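Local structure of putative non-ribosomal peptide synthetase (Actinomadura parvosata subsp. kistnae, 6M7L) at residues P23-A26 with R27-R30; F438-A441 with G442-L446; E462-L465 with S466-D469. The protein probably forms a condensation-type domain of a non-ribosomal peptide synthetase, a domain type that in its relatives joins amino acid or peptide units held on carrier domains. One frame throughout, in Å; residues are numbered along the deposited sequence.

Contact 1: residues P23-A26 with R27-R30; sequences PVTA and RQRR
Gln-28 reaches back along the chain and lays its CG against the hydroxyl of Thr-25, its extended side chain ending where the amide oxygen meets the backbone just before the helix. Thr-25 N donates to Gln-28 OE1 at 3.0 Å, in the carbonyl plane and on a lone pair. In return Thr-25 OG1 accepts from Gln-28 N at 3.1 Å, a nearly straight bond (163°). The hydroxyl can do this because chi1 of 66° sets OG1 between its own N and carbonyl carbon, turned onto the first helical turn. Val-24 borders the same amide, its CB 3.5 Å from Gln-28 OE1. Backbone bonds then take over: Arg-29 N reaches Thr-25 O at 2.7 Å and Arg-30 N reaches Ala-26 O. The other end of the Gln-28 amide is used too, NE2 donating to Ile-151 O, while Arg-27 and Arg-30 lead away from this turn to salt bridges with Glu-354 and Glu-407. A leucine in place of Gln-28 would probably leave Thr-25 N without its acceptor and Ile-151 O without this donor. The reciprocal pair, with Thr-25 as N-cap, is a capping box, here starting helix 26-34.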
# COMPACT_ATOMS: atom_id res chain seq x y z
N PRO A 23 13.42 -30.31 -2.07
CA PRO A 23 14.31 -29.66 -3.03
C PRO A 23 14.32 -28.15 -2.86
O PRO A 23 13.40 -27.54 -2.30
CB PRO A 23 13.71 -30.06 -4.38
CG PRO A 23 12.26 -30.23 -4.09
CD PRO A 23 12.19 -30.82 -2.71
N VAL A 24 15.39 -27.55 -3.36
CA VAL A 24 15.49 -26.11 -3.46
C VAL A 24 15.16 -25.70 -4.89
O VAL A 24 14.95 -26.54 -5.76
CB VAL A 24 16.88 -25.59 -3.03
CG1 VAL A 24 17.26 -26.15 -1.66
CG2 VAL A 24 17.93 -25.93 -4.07
N THR A 25 15.10 -24.40 -5.14
CA THR A 25 14.82 -23.88 -6.46
C THR A 25 16.11 -23.50 -7.18
O THR A 25 17.19 -23.47 -6.59
CB THR A 25 13.88 -22.67 -6.38
OG1 THR A 25 14.55 -21.59 -5.72
CG2 THR A 25 12.62 -23.02 -5.60
N ALA A 26 15.98 -23.23 -8.48
CA ALA A 26 17.13 -22.81 -9.27
C ALA A 26 17.75 -21.54 -8.70
O ALA A 26 18.98 -21.43 -8.60
CB ALA A 26 16.72 -22.61 -10.73
N ARG A 27 16.91 -20.57 -8.33
CA ARG A 27 17.43 -19.35 -7.72
C ARG A 27 18.07 -19.64 -6.37
O ARG A 27 19.15 -19.13 -6.07
CB ARG A 27 16.31 -18.32 -7.57
CG ARG A 27 16.72 -17.13 -6.72
CD ARG A 27 15.90 -15.90 -7.02
NE ARG A 27 16.61 -14.70 -6.60
CZ ARG A 27 17.48 -14.06 -7.37
NH1 ARG A 27 18.10 -12.97 -6.91
NH2 ARG A 27 17.74 -14.50 -8.59
N GLN A 28 17.42 -20.46 -5.54
CA GLN A 28 18.02 -20.85 -4.27
C GLN A 28 19.34 -21.56 -4.48
O GLN A 28 20.30 -21.35 -3.72
CB GLN A 28 17.05 -21.74 -3.48
CG GLN A 28 15.87 -21.01 -2.90
CD GLN A 28 14.99 -21.94 -2.09
OE1 GLN A 28 14.63 -23.02 -2.54
NE2 GLN A 28 14.64 -21.51 -0.88
N ARG A 29 19.41 -22.42 -5.49
CA ARG A 29 20.65 -23.12 -5.80
C ARG A 29 21.78 -22.13 -6.07
O ARG A 29 22.88 -22.26 -5.52
CB ARG A 29 20.44 -24.04 -7.01
CG ARG A 29 21.70 -24.67 -7.57
CD ARG A 29 22.36 -25.62 -6.59
NE ARG A 29 23.59 -26.17 -7.14
CZ ARG A 29 24.43 -26.96 -6.47
NH1 ARG A 29 24.18 -27.28 -5.21
NH2 ARG A 29 25.52 -27.41 -7.07
N ARG A 30 21.52 -21.12 -6.90
CA ARG A 30 22.55 -20.14 -7.20
C ARG A 30 22.86 -19.28 -5.98
O ARG A 30 24.03 -18.97 -5.71
CB ARG A 30 22.13 -19.27 -8.38
CG ARG A 30 23.24 -18.38 -8.90
CD ARG A 30 22.87 -17.71 -10.21
NE ARG A 30 23.96 -16.86 -10.69
CZ ARG A 30 24.15 -15.61 -10.29
NH1 ARG A 30 23.33 -15.05 -9.41
NH2 ARG A 30 25.17 -14.91 -10.77

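Contact 2: residues F438-A441 with G442-L446; sequences FDRA and GAEAL
Phe-438 packs on Leu-446 just where an N-cap opens helix 440-459, one of the long helices of the condensation fold. This is the close-packed side: Phe-438 CE1 lies 3.8 Å from Leu-446 CD1, the two side chains crossing at about a right angle. Leu-446 and Ala-443 are buried here; Tyr-433 meets both Phe-438 and Ala-443, Leu-410 lies against Phe-438 and Leu-446, and Leu-283 and Leu-287 of helix 272-288 close on Leu-446. The helix is thereby fastened over the sheet that includes strands 424-434 and 410-418. Asp-439, Arg-440 and Glu-444 make the more open, solvent side, though Arg-440 and Glu-444 still touch Val-249 of strand 246-253. Arg-440 bends at chi2 and chi3 to bring its guanidinium one turn along to Glu-444, where the two form a salt bridge whose modelled length is too short to read closely. Glu-444 OE2 sits at the guanidinium edge, near its plane, but the carboxylate is turned 84° against it. The helix backbone adds Ala-443 N to Asp-439 O at 2.8 Å and Glu-444 N to Arg-440 O at 2.7 Å. At the cap itself, Asp-439 OD2 takes Gly-442 N at 2.7 Å in an almost straight bond (170°).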
# COMPACT_ATOMS: atom_id res chain seq x y z
N PHE A 438 33.06 0.88 -11.63
CA PHE A 438 33.04 2.31 -11.90
C PHE A 438 33.26 3.05 -10.59
O PHE A 438 33.16 2.47 -9.51
CB PHE A 438 31.71 2.78 -12.52
CG PHE A 438 31.32 2.05 -13.77
CD1 PHE A 438 31.74 2.50 -15.01
CD2 PHE A 438 30.52 0.92 -13.71
CE1 PHE A 438 31.39 1.83 -16.16
CE2 PHE A 438 30.16 0.25 -14.87
CZ PHE A 438 30.60 0.70 -16.09
N ASP A 439 33.57 4.33 -10.70
CA ASP A 439 33.47 5.26 -9.57
C ASP A 439 32.38 6.28 -9.88
O ASP A 439 31.75 6.24 -10.94
CB ASP A 439 34.81 5.94 -9.28
CG ASP A 439 35.36 6.70 -10.48
OD1 ASP A 439 36.58 6.62 -10.72
OD2 ASP A 439 34.56 7.35 -11.18
N ARG A 440 32.16 7.20 -8.94
CA ARG A 440 31.10 8.19 -9.11
C ARG A 440 31.29 9.01 -10.38
O ARG A 440 30.34 9.24 -11.13
CB ARG A 440 31.03 9.11 -7.89
CG ARG A 440 30.36 8.49 -6.68
CD ARG A 440 29.51 9.50 -5.93
NE ARG A 440 28.44 10.04 -6.77
CZ ARG A 440 28.50 11.22 -7.39
NH1 ARG A 440 29.58 11.98 -7.28
NH2 ARG A 440 27.47 11.63 -8.13
N ALA A 441 32.53 9.45 -10.64
CA ALA A 441 32.80 10.23 -11.85
C ALA A 441 32.51 9.41 -13.10
O ALA A 441 31.87 9.91 -14.04
CB ALA A 441 34.24 10.71 -11.85
N GLY A 442 32.95 8.15 -13.13
CA GLY A 442 32.67 7.30 -14.27
C GLY A 442 31.20 6.99 -14.44
O GLY A 442 30.73 6.77 -15.56
N ALA A 443 30.45 6.97 -13.34
CA ALA A 443 29.01 6.75 -13.42
C ALA A 443 28.27 8.02 -13.84
O ALA A 443 27.36 7.96 -14.66
CB ALA A 443 28.48 6.23 -12.09
N GLU A 444 28.65 9.16 -13.26
CA GLU A 444 28.08 10.43 -13.71
C GLU A 444 28.33 10.66 -15.19
O GLU A 444 27.43 11.09 -15.92
CB GLU A 444 28.67 11.59 -12.89
CG GLU A 444 28.09 11.76 -11.51
CD GLU A 444 28.74 12.90 -10.75
OE1 GLU A 444 29.78 13.41 -11.23
OE2 GLU A 444 28.22 13.29 -9.69
N ALA A 445 29.56 10.39 -15.65
CA ALA A 445 29.85 10.49 -17.07
C ALA A 445 28.97 9.55 -17.89
O ALA A 445 28.55 9.89 -19.00
CB ALA A 445 31.33 10.20 -17.33
N LEU A 446 28.68 8.37 -17.35
CA LEU A 446 27.81 7.43 -18.04
C LEU A 446 26.37 7.93 -18.04
O LEU A 446 25.70 7.91 -19.08
CB LEU A 446 27.91 6.06 -17.38
CG LEU A 446 28.31 4.93 -18.33
CD1 LEU A 446 28.39 3.61 -17.58
CD2 LEU A 446 27.33 4.84 -19.48

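Contact 3: residues E462-L465 with S466-D469; sequences EVRL and SQVD
Arg-464 N donates to the side-chain oxygen Gln-467 OE1 at 3.1 Å, a bond straight at the hydrogen (165°). It approaches the amide well off its C=O direction, the C=O...N angle being 103° and the donor tilted from the carbonyl plane. Gln-467 gets its oxygen there by folding back on the chain it follows: chi1 of 54° sets CG between the backbone N and the carbonyl carbon, and the rest runs out extended. On the way its CG passes 3.7 Å from Arg-464 CB and 3.6 Å from Val-463 CG2, the valine and glutamine side chains lying alongside and pointing in opposite directions. Residues 464-467 form a beta turn with Leu-465 and Ser-466 at its corners, both helical in backbone angles. It belongs to the loop that follows helix 440-459 and runs back along it. Outside groups clamp the turn: Asp-328 OD1 accepts from Ser-466 N, and Arg-286 NH2 donates to Leu-465 O. Leu-465 packs on Met-282 and Ser-285 of helix 272-288. On the buried side Val-463 CG2 meets Val-468 CG2 at 3.7 Å, the two side chains crossing at about a right angle. Val-457 and Leu-453 of helix 440-459 touch Val-463 and Val-468 respectively.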
# COMPACT_ATOMS: atom_id res chain seq x y z
N GLU A 462 15.47 8.71 -36.53
CA GLU A 462 16.06 8.05 -37.69
C GLU A 462 17.57 7.94 -37.60
O GLU A 462 18.19 7.39 -38.52
CB GLU A 462 15.67 8.79 -38.98
CG GLU A 462 16.45 10.07 -39.24
CD GLU A 462 15.96 11.24 -38.41
OE1 GLU A 462 14.90 11.12 -37.76
OE2 GLU A 462 16.64 12.29 -38.41
N VAL A 463 18.18 8.43 -36.52
CA VAL A 463 19.63 8.39 -36.39
C VAL A 463 20.10 6.94 -36.36
O VAL A 463 19.55 6.10 -35.65
CB VAL A 463 20.08 9.16 -35.14
CG1 VAL A 463 19.49 8.55 -33.87
CG2 VAL A 463 21.60 9.20 -35.05
N ARG A 464 21.11 6.64 -37.18
CA ARG A 464 21.66 5.29 -37.20
C ARG A 464 22.50 5.05 -35.95
O ARG A 464 22.85 5.97 -35.21
CB ARG A 464 22.50 5.07 -38.46
CG ARG A 464 21.70 4.96 -39.75
CD ARG A 464 22.50 4.20 -40.80
NE ARG A 464 21.88 4.23 -42.12
CZ ARG A 464 22.34 4.94 -43.15
NH1 ARG A 464 23.43 5.68 -43.01
NH2 ARG A 464 21.72 4.91 -44.31
N LEU A 465 22.82 3.77 -35.72
CA LEU A 465 23.66 3.41 -34.58
C LEU A 465 25.05 4.03 -34.69
O LEU A 465 25.65 4.39 -33.67
CB LEU A 465 23.76 1.89 -34.46
CG LEU A 465 24.75 1.31 -33.45
CD1 LEU A 465 24.39 1.73 -32.03
CD2 LEU A 465 24.80 -0.21 -33.56
N SER A 466 25.57 4.16 -35.91
CA SER A 466 26.93 4.65 -36.10
C SER A 466 27.03 6.16 -35.91
O SER A 466 28.00 6.65 -35.32
CB SER A 466 27.43 4.27 -37.49
OG SER A 466 26.68 4.93 -38.50
N GLN A 467 26.04 6.91 -36.39
CA GLN A 467 26.08 8.37 -36.37
C GLN A 467 25.53 8.95 -35.07
O GLN A 467 25.10 10.11 -35.06
CB GLN A 467 25.31 8.94 -37.57
CG GLN A 467 23.88 8.43 -37.69
CD GLN A 467 23.13 9.08 -38.83
OE1 GLN A 467 21.90 9.13 -38.83
NE2 GLN A 467 23.86 9.58 -39.82
N VAL A 468 25.55 8.19 -33.99
CA VAL A 468 25.04 8.66 -32.70
C VAL A 468 26.18 9.24 -31.89
O VAL A 468 27.34 8.83 -32.02
CB VAL A 468 24.31 7.51 -31.97
CG1 VAL A 468 24.95 7.20 -30.62
CG2 VAL A 468 22.84 7.85 -31.81
N ASP A 469 25.87 10.23 -31.05
CA ASP A 469 26.87 11.03 -30.36
C ASP A 469 27.22 10.37 -29.02
O ASP A 469 26.50 10.53 -28.03
CB ASP A 469 26.37 12.45 -30.16
CG ASP A 469 27.48 13.44 -29.87
OD1 ASP A 469 28.48 13.05 -29.23
OD2 ASP A 469 27.36 14.61 -30.30

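Overall arrangement
Contacts 2 and 3 belong together: one starts helix 440-459, the other lies in the loop that follows it. Their centres are 23 Å apart and their nearest atoms about 9 Å. Both also rest on helix 272-288, contact 2 through Leu-446 and contact 3 through Leu-465 and Val-468. Contact 1 starts a different helix, 26-34, on the opposite side of the chain's centre from contact 2; their centres are 34 Å apart, and 43 Å separate contacts 1 and 3. Contact 1 lies next to Ile-151, within a His-Arg-Ile-Ala-Ala-Asp-Glu stretch that probably corresponds to the HHxxxDG active-site motif of condensation domains, here altered.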